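Local coordinates for lipase (Acinetobacter baumannii, PDB 4OPM), which probably hydrolyses ester bonds of lipids such as triacylglycerols, as a putative lipase of the alpha/beta hydrolase fold, at residues G55-W60 with I75-G80; A64-T69 with A280-I285; P113-G118 with E136-F141; A126-G131 with A227-T232; K231-P236 with R258-A263. All blocks are in the same frame, centred on the assembly; numbering follows the deposited sequence. Where two conformers were deposited one is given.

Overall arrangement
Interaction 3, between neighbouring parallel strands of the central sheet, is the hub: each of the other four touches it. The centre of interaction 1 is about 17 Å from that of interaction 3, yet Trp60 CH2 reaches Ala117 CB at 3.9 Å. Interaction 2 arrives through Val284 CG1, 3.8 Å from Phe141 CE2, and meets interaction 1 where Ile75 CD1 lies 3.8 Å from Ala64 CB. Interactions 4 and 5 share Lys231 and Thr232, with centres about 8 Å apart and each about 12 Å from that of interaction 3. Gly118 of interaction 3 begins a probable nucleophile elbow bearing Ser120, which with Asp245 and His274 has the geometry of a catalytic triad.

Interaction 1: residues G55-W60 with I75-G80; sequences GSRDNW and IPDLPG
The backbones of 55-60, a loop running into a 3-10 turn, and of 75-80, the end of a strand and the loop after it, come nearest at Arg57 and Asp77, whose CA atoms are 5.1 Å apart. Asp77 grips Arg57 twice. Its OD1 receives the backbone N-H of Arg57 at 2.9 Å in an almost straight bond (177°), met nearly end-on to the C-O bond. Its OD2 takes Arg57 NE at 3.0 Å in a salt bridge that is more bent. Here the carboxylate oxygen lies close to the guanidinium plane, while NE sits above the carboxylate plane; the two planes are 74° apart. With CG of Arg57 wedged between its own backbone N and carbonyl carbon (chi1 61°), the extended chain passes the carboxylate at a slant, and CG itself comes 3.2 Å from Asp77 OD1. In this alpha/beta hydrolase fold the contact ties the loop after strand 46-50 to the end of strand 72-76. The far end of the arginine is held by Ser37, Ser24 and Glu83, and OD2 of Asp77 also meets Ser35 and the backbone of Glu83. Ile75 adds the apolar part: its CG2 lies 3.7 Å from CD1 of Trp60, approaching the indole obliquely, and the same CG2 lies 3.7 Å from Arg57 CB. Within the loop, Ser56 OG accepts from Asp58 N, forming an ST turn.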
# COMPACT_ATOMS: atom_id res chain seq x y z
N GLY A 55 -7.12 1.42 -3.08
CA GLY A 55 -6.52 0.18 -3.54
C GLY A 55 -7.13 -1.01 -2.82
O GLY A 55 -8.23 -0.91 -2.28
N SER A 56 -6.42 -2.15 -2.83
CA SER A 56 -6.88 -3.36 -2.13
C SER A 56 -5.70 -4.30 -1.96
O SER A 56 -4.63 -4.10 -2.57
CB SER A 56 -8.02 -4.04 -2.89
OG SER A 56 -7.54 -4.82 -3.98
N ARG A 57 -5.90 -5.38 -1.19
CA ARG A 57 -4.88 -6.40 -0.99
C ARG A 57 -4.35 -6.96 -2.33
O ARG A 57 -3.17 -7.29 -2.42
CB ARG A 57 -5.39 -7.55 -0.12
CG ARG A 57 -6.59 -8.33 -0.66
CD ARG A 57 -7.26 -9.11 0.43
NE ARG A 57 -8.58 -9.61 0.03
CZ ARG A 57 -8.84 -10.88 -0.26
NH1 ARG A 57 -7.89 -11.80 -0.20
NH2 ARG A 57 -10.08 -11.25 -0.59
N ASP A 58 -5.22 -7.03 -3.37
CA ASP A 58 -4.82 -7.59 -4.67
C ASP A 58 -3.77 -6.73 -5.40
O ASP A 58 -3.06 -7.26 -6.27
CB ASP A 58 -6.04 -7.81 -5.56
CG ASP A 58 -6.95 -8.89 -4.99
OD1 ASP A 58 -6.43 -9.97 -4.59
OD2 ASP A 58 -8.16 -8.63 -4.86
N ASN A 59 -3.57 -5.46 -4.98
CA ASN A 59 -2.51 -4.62 -5.57
C ASN A 59 -1.11 -5.24 -5.37
O ASN A 59 -0.20 -4.94 -6.13
CB ASN A 59 -2.51 -3.23 -4.92
CG ASN A 59 -3.70 -2.35 -5.20
OD1 ASN A 59 -3.87 -1.31 -4.55
ND2 ASN A 59 -4.52 -2.68 -6.20
N TRP A 60 -0.95 -6.06 -4.30
CA TRP A 60 0.31 -6.68 -3.94
C TRP A 60 0.51 -8.09 -4.54
O TRP A 60 1.55 -8.68 -4.28
CB TRP A 60 0.41 -6.78 -2.41
CG TRP A 60 0.73 -5.48 -1.75
CD1 TRP A 60 -0.14 -4.66 -1.08
CD2 TRP A 60 2.01 -4.84 -1.70
NE1 TRP A 60 0.52 -3.54 -0.62
CE2 TRP A 60 1.85 -3.64 -0.96
CE3 TRP A 60 3.29 -5.17 -2.17
CZ2 TRP A 60 2.92 -2.77 -0.70
CZ3 TRP A 60 4.35 -4.32 -1.90
CH2 TRP A 60 4.16 -3.14 -1.15
N ILE A 75 -1.63 -9.69 3.91
CA ILE A 75 -2.02 -8.53 3.09
C ILE A 75 -3.48 -8.16 3.38
O ILE A 75 -4.39 -8.70 2.78
CB ILE A 75 -1.83 -8.77 1.56
CG1 ILE A 75 -0.61 -9.66 1.23
CG2 ILE A 75 -1.82 -7.42 0.79
CD1 ILE A 75 -0.49 -10.01 -0.29
N PRO A 76 -3.70 -7.18 4.26
CA PRO A 76 -5.09 -6.82 4.57
C PRO A 76 -5.72 -5.86 3.59
O PRO A 76 -5.05 -5.02 2.99
CB PRO A 76 -4.96 -6.14 5.95
CG PRO A 76 -3.58 -5.55 5.96
CD PRO A 76 -2.73 -6.44 5.09
N ASP A 77 -7.04 -5.96 3.48
CA ASP A 77 -7.88 -4.96 2.85
C ASP A 77 -8.12 -3.91 3.94
O ASP A 77 -8.70 -4.24 4.98
CB ASP A 77 -9.22 -5.53 2.37
CG ASP A 77 -9.20 -6.22 1.02
OD1 ASP A 77 -8.42 -5.77 0.13
OD2 ASP A 77 -10.03 -7.11 0.82
N LEU A 78 -7.65 -2.70 3.74
CA LEU A 78 -7.89 -1.68 4.76
C LEU A 78 -9.35 -1.26 4.76
O LEU A 78 -10.01 -1.37 3.72
CB LEU A 78 -7.01 -0.42 4.48
CG LEU A 78 -5.49 -0.59 4.55
CD1 LEU A 78 -4.78 0.63 3.95
CD2 LEU A 78 -5.01 -0.80 5.99
N PRO A 79 -9.87 -0.75 5.90
CA PRO A 79 -11.23 -0.17 5.89
C PRO A 79 -11.43 0.77 4.69
O PRO A 79 -10.55 1.58 4.38
CB PRO A 79 -11.24 0.63 7.19
CG PRO A 79 -10.34 -0.13 8.10
CD PRO A 79 -9.21 -0.54 7.20
N GLY A 80 -12.55 0.59 4.00
CA GLY A 80 -12.90 1.36 2.81
C GLY A 80 -12.53 0.64 1.53
O GLY A 80 -12.90 1.09 0.45

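Interaction 2: residues A64-T69 with A280-I285; sequences AHYLTT and AEQLVI
Tyr66 lays its CB and the near part of its ring against Ile285, with CB 3.7 Å from Ile285 CD1 and CG1 of the isoleucine 3.8 Å from Tyr66 CD2. This joins the loop that follows helix 61-64 to the first turns of helix 281-298, the C-terminal helix on one side of the alpha/beta hydrolase sheet. The isoleucine meets the ring obliquely. CG1 of Ile285 stands anti to its carbonyl carbon (chi1 -75°), and a second bend at chi2 (-67°) carries CD1 past the tyrosine to Leu67. There CD1 lies 3.7 Å from Leu67 CD2, the two side chains sliding past each other in opposite directions. Leu67 continues inward onto Tyr288, Val289 and Leu292 of the same helix, so the apolar part of the contact is its deeper side. One face of the Tyr66 ring is covered by CD2 of the adjacent His65, which itself stacks on Trp19. Towards the surface the contact turns polar. CG of Gln282 approaches Tyr66 OH to 3.7 Å, while Glu281 CG lies near CE2 of the ring, and the bend at chi2 turns the glutamate's carboxylate to a water. This water, in the plane of the ring, joins the three residues: it donates to Glu281 OE2, accepts from Gln282 NE2, and is hydrogen-bonded to Tyr66 OH at 2.6 Å.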
# COMPACT_ATOMS: atom_id res chain seq x y z
N ALA A 64 3.76 -10.21 -4.14
CA ALA A 64 3.60 -11.30 -3.16
C ALA A 64 3.94 -12.67 -3.77
O ALA A 64 4.50 -13.51 -3.09
CB ALA A 64 2.18 -11.32 -2.62
N HIS A 65 3.64 -12.86 -5.07
CA HIS A 65 3.96 -14.11 -5.79
C HIS A 65 5.43 -14.55 -5.54
O HIS A 65 5.69 -15.75 -5.46
CB HIS A 65 3.72 -13.89 -7.29
CG HIS A 65 4.21 -15.01 -8.16
ND1 HIS A 65 3.49 -16.18 -8.31
CD2 HIS A 65 5.33 -15.08 -8.93
CE1 HIS A 65 4.18 -16.92 -9.16
NE2 HIS A 65 5.30 -16.31 -9.55
N TYR A 66 6.37 -13.59 -5.42
CA TYR A 66 7.79 -13.89 -5.24
C TYR A 66 8.21 -14.01 -3.77
O TYR A 66 9.38 -14.32 -3.51
CB TYR A 66 8.64 -12.80 -5.92
CG TYR A 66 8.45 -12.77 -7.41
CD1 TYR A 66 9.16 -13.64 -8.24
CD2 TYR A 66 7.52 -11.91 -8.00
CE1 TYR A 66 8.94 -13.66 -9.62
CE2 TYR A 66 7.29 -11.93 -9.37
CZ TYR A 66 8.00 -12.80 -10.18
OH TYR A 66 7.80 -12.85 -11.53
N LEU A 67 7.29 -13.75 -2.84
CA LEU A 67 7.62 -13.71 -1.42
C LEU A 67 7.00 -14.84 -0.61
O LEU A 67 7.49 -15.15 0.48
CB LEU A 67 7.15 -12.36 -0.83
CG LEU A 67 7.81 -11.10 -1.42
CD1 LEU A 67 7.08 -9.86 -1.00
CD2 LEU A 67 9.30 -11.02 -1.08
N THR A 68 5.93 -15.47 -1.12
CA THR A 68 5.21 -16.51 -0.39
C THR A 68 6.00 -17.84 -0.30
O THR A 68 5.59 -18.71 0.46
CB THR A 68 3.82 -16.72 -0.98
OG1 THR A 68 3.93 -16.95 -2.38
CG2 THR A 68 2.89 -15.55 -0.71
N THR A 69 7.12 -18.00 -1.02
CA THR A 69 7.90 -19.24 -0.89
C THR A 69 8.76 -19.16 0.38
O THR A 69 8.72 -20.08 1.20
CB THR A 69 8.74 -19.53 -2.14
OG1 THR A 69 7.88 -19.71 -3.27
CG2 THR A 69 9.62 -20.78 -1.99
N ALA A 280 6.29 -2.72 -12.35
CA ALA A 280 7.64 -3.31 -12.44
C ALA A 280 7.91 -4.27 -11.27
O ALA A 280 8.94 -4.15 -10.60
CB ALA A 280 8.66 -2.17 -12.44
N GLU A 281 7.00 -5.25 -11.04
CA GLU A 281 7.13 -6.14 -9.87
C GLU A 281 8.45 -6.92 -9.83
O GLU A 281 8.98 -7.15 -8.74
CB GLU A 281 5.93 -7.09 -9.73
CG GLU A 281 5.91 -8.23 -10.75
CD GLU A 281 5.41 -7.91 -12.14
OE1 GLU A 281 5.23 -6.72 -12.47
OE2 GLU A 281 5.18 -8.87 -12.91
N GLN A 282 9.01 -7.33 -11.00
CA GLN A 282 10.25 -8.10 -10.98
C GLN A 282 11.43 -7.21 -10.54
O GLN A 282 12.33 -7.68 -9.83
CB GLN A 282 10.51 -8.74 -12.34
CG GLN A 282 9.42 -9.76 -12.71
CD GLN A 282 9.35 -10.03 -14.21
OE1 GLN A 282 10.33 -9.89 -14.93
NE2 GLN A 282 8.17 -10.44 -14.68
N LEU A 283 11.40 -5.93 -10.93
CA LEU A 283 12.43 -4.96 -10.55
C LEU A 283 12.30 -4.59 -9.06
O LEU A 283 13.31 -4.39 -8.39
CB LEU A 283 12.37 -3.71 -11.43
CG LEU A 283 12.57 -4.00 -12.96
CD1 LEU A 283 12.65 -2.71 -13.76
CD2 LEU A 283 13.84 -4.85 -13.22
N VAL A 284 11.06 -4.56 -8.54
CA VAL A 284 10.81 -4.31 -7.11
C VAL A 284 11.41 -5.46 -6.30
O VAL A 284 12.17 -5.23 -5.36
CB VAL A 284 9.29 -4.14 -6.85
CG1 VAL A 284 8.95 -4.25 -5.35
CG2 VAL A 284 8.79 -2.81 -7.44
N ILE A 285 11.10 -6.71 -6.70
CA ILE A 285 11.58 -7.92 -6.01
C ILE A 285 13.10 -8.03 -6.10
O ILE A 285 13.74 -8.44 -5.13
CB ILE A 285 10.85 -9.16 -6.60
CG1 ILE A 285 9.38 -9.21 -6.06
CG2 ILE A 285 11.59 -10.47 -6.39
CD1 ILE A 285 9.27 -9.49 -4.48
O HOH W 1 5.94 -11.34 -12.58

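Interaction 3: residues P113-G118 with E136-F141; sequences PIHIAG and ETKSLF
His115 and Ser139 meet side by side on one face of the sheet, with ND1 of the imidazole 2.7 Å from Ser139 OG in a hydrogen bond lying near the ring plane. Lys138 crosses over a face of the same ring: its CD stands 3.9 Å from the His115 ring centroid, 29° off the normal, in a CH-pi contact. The lysine reaches there because CG is anti to its backbone N (chi1 -161°) and the chain beyond is extended; its CB also packs on Pro113 CB at 3.7 Å. On the opposite face, Ile116 crosses Thr137 at about a right angle, its CD1 3.8 Å from Thr137 CG2. Ala117 and Phe141 touch through their CB atoms on the His115 side.

Beneath these side chains runs a parallel ladder. Ile114 N donates to Glu136 O and Lys138 N to Ile114 O; after the corner at Lys138, Ile116 N donates to Ser139 O, Phe141 N to Ile116 O, and Gly118 N to Phe141 O at 2.9 Å. A water links Ile116 O to Ser139 OG. Strands 114-119 and 137-143 are the two strands of a beta-alpha-beta crossover through helix 121-132, which covers Ile116 and Leu140, while helix 281-298 covers the other face. From that helix, Glu296 OE2 is hydrogen-bonded to His115 NE2 and forms a salt bridge with Lys138 NZ. Ser139 and Glu296 at its two nitrogens fix the ring's rotation; the shared carboxylate would tend to favour a proton on NE2, while the lysine's charge would work against a second positive charge on the ring.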
# COMPACT_ATOMS: atom_id res chain seq x y z
N PRO A 113 9.07 -8.78 15.96
CA PRO A 113 9.22 -7.73 14.94
C PRO A 113 8.83 -8.27 13.57
O PRO A 113 9.21 -9.39 13.21
CB PRO A 113 10.70 -7.35 15.03
CG PRO A 113 11.25 -8.10 16.20
CD PRO A 113 10.38 -9.29 16.38
N ILE A 114 8.05 -7.49 12.82
CA ILE A 114 7.62 -7.91 11.50
C ILE A 114 8.11 -6.93 10.43
O ILE A 114 8.28 -5.74 10.70
CB ILE A 114 6.08 -8.15 11.41
CG1 ILE A 114 5.27 -6.84 11.49
CG2 ILE A 114 5.62 -9.21 12.44
CD1 ILE A 114 3.76 -6.98 11.16
N HIS A 115 8.38 -7.47 9.24
CA HIS A 115 8.81 -6.67 8.10
C HIS A 115 7.56 -5.98 7.57
O HIS A 115 6.53 -6.63 7.40
CB HIS A 115 9.42 -7.55 7.02
CG HIS A 115 10.68 -8.24 7.43
ND1 HIS A 115 11.88 -7.57 7.47
CD2 HIS A 115 10.89 -9.55 7.70
CE1 HIS A 115 12.79 -8.48 7.80
NE2 HIS A 115 12.24 -9.69 7.94
N ILE A 116 7.62 -4.67 7.33
CA ILE A 116 6.44 -3.95 6.85
C ILE A 116 6.74 -3.24 5.54
O ILE A 116 7.79 -2.64 5.40
CB ILE A 116 5.89 -2.97 7.93
CG1 ILE A 116 5.57 -3.73 9.25
CG2 ILE A 116 4.64 -2.25 7.42
CD1 ILE A 116 5.55 -2.90 10.45
N ALA A 117 5.79 -3.31 4.59
CA ALA A 117 5.91 -2.63 3.30
C ALA A 117 4.65 -1.84 3.05
O ALA A 117 3.55 -2.32 3.36
CB ALA A 117 6.16 -3.61 2.17
N GLY A 118 4.80 -0.65 2.53
CA GLY A 118 3.66 0.21 2.26
C GLY A 118 3.76 0.93 0.94
O GLY A 118 4.81 1.48 0.60
N GLU A 136 8.18 -3.60 17.41
CA GLU A 136 7.32 -4.51 16.65
C GLU A 136 7.61 -4.42 15.14
O GLU A 136 6.98 -5.13 14.35
CB GLU A 136 5.83 -4.20 16.91
CG GLU A 136 5.39 -4.26 18.36
CD GLU A 136 5.66 -5.55 19.11
OE1 GLU A 136 5.47 -6.64 18.51
OE2 GLU A 136 6.04 -5.48 20.30
N THR A 137 8.53 -3.53 14.74
CA THR A 137 8.88 -3.26 13.34
C THR A 137 10.32 -3.72 13.06
O THR A 137 11.28 -3.12 13.57
CB THR A 137 8.65 -1.76 13.04
OG1 THR A 137 7.33 -1.37 13.47
CG2 THR A 137 8.88 -1.41 11.56
N LYS A 138 10.48 -4.76 12.23
CA LYS A 138 11.79 -5.32 11.88
C LYS A 138 12.44 -4.56 10.74
O LYS A 138 13.66 -4.45 10.68
CB LYS A 138 11.65 -6.81 11.51
CG LYS A 138 12.96 -7.60 11.59
CD LYS A 138 12.69 -9.07 11.39
CE LYS A 138 13.84 -9.92 11.87
NZ LYS A 138 13.46 -11.36 11.90
N SER A 139 11.62 -4.08 9.79
CA SER A 139 12.11 -3.33 8.63
C SER A 139 10.96 -2.59 8.00
O SER A 139 9.80 -2.93 8.24
CB SER A 139 12.77 -4.26 7.60
OG SER A 139 11.80 -4.96 6.83
N LEU A 140 11.30 -1.60 7.17
CA LEU A 140 10.32 -0.78 6.48
C LEU A 140 10.66 -0.71 4.98
O LEU A 140 11.81 -0.49 4.62
CB LEU A 140 10.35 0.61 7.12
CG LEU A 140 9.10 1.49 7.06
CD1 LEU A 140 7.92 0.84 7.83
CD2 LEU A 140 9.39 2.84 7.68
N PHE A 141 9.65 -0.91 4.13
CA PHE A 141 9.86 -0.81 2.69
C PHE A 141 8.84 0.20 2.19
O PHE A 141 7.64 -0.03 2.29
CB PHE A 141 9.75 -2.17 1.98
CG PHE A 141 9.89 -2.15 0.47
CD1 PHE A 141 10.68 -1.20 -0.17
CD2 PHE A 141 9.26 -3.13 -0.31
CE1 PHE A 141 10.82 -1.21 -1.56
CE2 PHE A 141 9.42 -3.15 -1.70
CZ PHE A 141 10.20 -2.19 -2.32
O HOH W 2 11.63 -11.69 14.06
O HOH W 3 10.02 -4.42 4.83

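Interaction 4: residues A126-G131 with A227-T232; sequences ALLYAG and AVLTKT
Leu229 projects from helix 223-231 toward helix 121-132 and meets Leu128 there, methyl to methyl, with the CD1 atoms of the two residues 4.0 Å apart. Helix 121-132 is the crossover helix after the probable nucleophile elbow of the alpha/beta hydrolase fold; the two helical segments cross at 55° with their axes 9.5 Å apart. Both leucines hold CG opposite the backbone N. In Leu128, whose CB points away from the other helix, chi1 (-158°) together with chi2 (52°) brings CD1 back to the contact, and the two side chains cross at about a right angle. CD1 of Leu229 also lies 4.0 Å from the carbonyl oxygen of Leu127 and 4.2 Å from Gly131 CA. With no side chain, Gly131 lets the Leu229 methyl come down on its backbone. Leu127 adds a looser apolar approach, CB to Leu229 CD2, and packs on Leu142 of the sheet.

Further along, Thr232 holds OG1 between its backbone N and carbonyl carbon, from where it donates to Leu229 O. A water bridges the two segments by donating to Thr232 O at 2.8 Å and to Gly131 O at 2.7 Å.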
# COMPACT_ATOMS: atom_id res chain seq x y z
N ALA A 126 2.47 2.74 7.25
CA ALA A 126 3.65 1.98 7.67
C ALA A 126 4.59 2.85 8.53
O ALA A 126 5.07 2.38 9.57
CB ALA A 126 4.39 1.41 6.46
N LEU A 127 4.79 4.13 8.14
CA LEU A 127 5.61 5.10 8.86
C LEU A 127 5.05 5.37 10.26
O LEU A 127 5.80 5.34 11.24
CB LEU A 127 5.73 6.42 8.07
CG LEU A 127 6.74 6.40 6.89
CD1 LEU A 127 6.46 7.52 5.89
CD2 LEU A 127 8.17 6.48 7.39
N LEU A 128 3.73 5.60 10.36
CA LEU A 128 3.09 5.84 11.66
C LEU A 128 3.20 4.60 12.55
O LEU A 128 3.52 4.72 13.73
CB LEU A 128 1.63 6.26 11.46
CG LEU A 128 0.97 7.04 12.60
CD1 LEU A 128 1.81 8.26 13.03
CD2 LEU A 128 -0.43 7.48 12.19
N TYR A 129 3.01 3.42 11.97
CA TYR A 129 3.13 2.15 12.67
C TYR A 129 4.56 1.96 13.22
O TYR A 129 4.71 1.65 14.40
CB TYR A 129 2.76 0.98 11.72
CG TYR A 129 2.60 -0.34 12.43
CD1 TYR A 129 3.71 -1.10 12.80
CD2 TYR A 129 1.34 -0.88 12.67
CE1 TYR A 129 3.57 -2.34 13.42
CE2 TYR A 129 1.19 -2.12 13.28
CZ TYR A 129 2.31 -2.85 13.65
OH TYR A 129 2.17 -4.07 14.27
N ALA A 130 5.59 2.20 12.37
CA ALA A 130 7.00 2.06 12.73
C ALA A 130 7.41 3.01 13.86
O ALA A 130 8.23 2.64 14.70
CB ALA A 130 7.88 2.31 11.53
N GLY A 131 6.82 4.21 13.86
CA GLY A 131 7.07 5.22 14.88
C GLY A 131 6.39 4.91 16.20
O GLY A 131 6.98 5.10 17.26
N ALA A 227 8.96 15.37 10.37
CA ALA A 227 10.37 15.22 10.77
C ALA A 227 10.45 14.68 12.21
O ALA A 227 11.32 13.85 12.50
CB ALA A 227 11.10 16.54 10.66
N VAL A 228 9.52 15.10 13.09
CA VAL A 228 9.46 14.63 14.48
C VAL A 228 9.11 13.13 14.48
O VAL A 228 9.76 12.35 15.18
CB VAL A 228 8.48 15.48 15.34
CG1 VAL A 228 8.18 14.82 16.69
CG2 VAL A 228 9.01 16.90 15.55
N LEU A 229 8.13 12.72 13.66
CA LEU A 229 7.75 11.32 13.54
C LEU A 229 8.92 10.46 13.02
O LEU A 229 9.25 9.44 13.62
CB LEU A 229 6.51 11.16 12.62
CG LEU A 229 6.20 9.73 12.11
CD1 LEU A 229 5.75 8.81 13.26
CD2 LEU A 229 5.15 9.75 11.00
N THR A 230 9.52 10.85 11.88
CA THR A 230 10.59 10.07 11.23
C THR A 230 11.86 9.99 12.10
O THR A 230 12.55 8.97 12.04
CB THR A 230 10.91 10.59 9.83
OG1 THR A 230 11.26 11.97 9.91
CG2 THR A 230 9.76 10.38 8.86
N LYS A 231 12.11 11.00 12.96
CA LYS A 231 13.25 11.02 13.89
C LYS A 231 13.19 9.81 14.85
O LYS A 231 14.23 9.31 15.26
CB LYS A 231 13.26 12.34 14.69
CG LYS A 231 14.55 12.62 15.44
CD LYS A 231 14.51 13.97 16.15
CE LYS A 231 15.78 14.21 16.94
NZ LYS A 231 15.69 15.44 17.76
N THR A 232 11.98 9.34 15.19
CA THR A 232 11.75 8.24 16.12
C THR A 232 11.85 6.84 15.45
O THR A 232 11.78 5.83 16.15
CB THR A 232 10.38 8.39 16.82
OG1 THR A 232 9.32 8.12 15.89
CG2 THR A 232 10.18 9.76 17.46
O HOH W 4 9.60 5.26 17.83

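Interaction 5: residues K231-P236 with R258-A263; sequences KTIDAP and RLLKNA
Leu259, at the end of helix 251-259, brings its carbonyl O to 4.4 Å from Lys231 N, while its side chain turns to Phe226, Ala227 and Thr230 of helix 223-231. Leu260 leaves the helical conformation and starts a type I turn that closes with Ala263 N donating to Leu260 O. With Ile233 it carries the apolar part of the contact: the two side chains cross at a slant, Leu260 CD2 doing the touching at 3.8 Å from Ile233 CB, and Ile233 itself rests on Leu127 and Ala130. Lys261 stretches out fully and brings CD to 4.0 Å from Asp234 OD1. The charged ends stay 4.7 Å apart, Lys261 NZ to Asp234 OD1, so any attraction is probably a loose one. A water accepts from Lys261 N and lies within hydrogen-bonding distance of Ile233 O, though other acceptors may compete for its protons. Asn262 then makes the direct polar link: its ND2 donates to Asp234 O at 2.7 Å, nearly straight (168°) and with the acceptor close to the amide plane. CG beside the backbone N (chi1 -67°) sets the amide against that carbonyl. A second water accepts from Asn262 N and donates to both Ile233 O and Ala235 O, and Pro236 CA lies 3.4 Å from Asn262 O in a CA-H...O contact. Such a meeting of the loop entering strand 237-242 with the turn leaving helix 251-259 belongs to the alternation of strands and helices along the chain in the alpha/beta hydrolase fold.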
# COMPACT_ATOMS: atom_id res chain seq x y z
N LYS A 231 12.11 11.00 12.96
CA LYS A 231 13.25 11.02 13.89
C LYS A 231 13.19 9.81 14.85
O LYS A 231 14.23 9.31 15.26
CB LYS A 231 13.26 12.34 14.69
CG LYS A 231 14.55 12.62 15.44
CD LYS A 231 14.51 13.97 16.15
CE LYS A 231 15.78 14.21 16.94
NZ LYS A 231 15.69 15.44 17.76
N THR A 232 11.98 9.34 15.19
CA THR A 232 11.75 8.24 16.12
C THR A 232 11.85 6.84 15.45
O THR A 232 11.78 5.83 16.15
CB THR A 232 10.38 8.39 16.82
OG1 THR A 232 9.32 8.12 15.89
CG2 THR A 232 10.18 9.76 17.46
N ILE A 233 11.99 6.78 14.10
CA ILE A 233 12.02 5.51 13.37
C ILE A 233 13.48 5.05 13.14
O ILE A 233 14.22 5.67 12.39
CB ILE A 233 11.24 5.63 12.03
CG1 ILE A 233 9.75 5.98 12.28
CG2 ILE A 233 11.36 4.33 11.20
CD1 ILE A 233 8.96 6.46 11.06
N ASP A 234 13.87 3.95 13.78
CA ASP A 234 15.23 3.40 13.68
C ASP A 234 15.26 2.17 12.77
O ASP A 234 16.34 1.63 12.52
CB ASP A 234 15.76 3.00 15.08
CG ASP A 234 16.07 4.16 16.02
OD1 ASP A 234 16.08 5.33 15.56
OD2 ASP A 234 16.32 3.89 17.21
N ALA A 235 14.09 1.71 12.31
CA ALA A 235 13.99 0.50 11.48
C ALA A 235 14.84 0.61 10.19
O ALA A 235 14.84 1.68 9.55
CB ALA A 235 12.54 0.25 11.09
N PRO A 236 15.58 -0.47 9.81
CA PRO A 236 16.27 -0.43 8.50
C PRO A 236 15.21 -0.23 7.42
O PRO A 236 14.15 -0.87 7.48
CB PRO A 236 16.97 -1.79 8.41
CG PRO A 236 16.23 -2.67 9.34
CD PRO A 236 15.68 -1.80 10.44
N ARG A 258 17.01 11.27 3.87
CA ARG A 258 17.61 12.21 4.82
C ARG A 258 16.94 12.14 6.20
O ARG A 258 17.62 12.28 7.22
CB ARG A 258 17.51 13.65 4.29
CG ARG A 258 18.41 13.94 3.08
CD ARG A 258 18.52 15.43 2.77
NE ARG A 258 17.25 16.06 2.40
CZ ARG A 258 16.75 16.09 1.16
NH1 ARG A 258 17.40 15.50 0.16
NH2 ARG A 258 15.59 16.69 0.92
N LEU A 259 15.61 11.89 6.24
CA LEU A 259 14.82 11.87 7.46
C LEU A 259 14.94 10.57 8.26
O LEU A 259 14.78 10.60 9.49
CB LEU A 259 13.34 12.14 7.15
CG LEU A 259 12.98 13.59 6.73
CD1 LEU A 259 11.54 13.66 6.23
CD2 LEU A 259 13.18 14.59 7.89
N LEU A 260 15.18 9.45 7.58
CA LEU A 260 15.25 8.16 8.26
C LEU A 260 16.70 7.71 8.46
O LEU A 260 17.41 7.46 7.48
CB LEU A 260 14.46 7.11 7.46
CG LEU A 260 12.95 7.38 7.33
CD1 LEU A 260 12.34 6.53 6.22
CD2 LEU A 260 12.21 7.14 8.65
N LYS A 261 17.11 7.60 9.74
CA LYS A 261 18.45 7.23 10.22
C LYS A 261 19.04 5.99 9.51
O LYS A 261 20.20 6.03 9.10
CB LYS A 261 18.39 6.97 11.74
CG LYS A 261 19.73 6.76 12.42
CD LYS A 261 19.56 6.46 13.91
CE LYS A 261 20.88 6.27 14.62
NZ LYS A 261 20.69 6.09 16.09
N ASN A 262 18.25 4.92 9.38
CA ASN A 262 18.73 3.66 8.82
C ASN A 262 18.12 3.34 7.46
O ASN A 262 17.97 2.18 7.09
CB ASN A 262 18.51 2.53 9.83
CG ASN A 262 19.41 2.72 11.05
OD1 ASN A 262 20.60 3.02 10.93
ND2 ASN A 262 18.85 2.63 12.25
N ALA A 263 17.86 4.38 6.67
CA ALA A 263 17.39 4.18 5.31
C ALA A 263 18.58 3.98 4.39
O ALA A 263 19.63 4.61 4.58
CB ALA A 263 16.56 5.37 4.86
O HOH W 5 15.48 4.39 10.08
O HOH W 6 15.25 8.15 11.88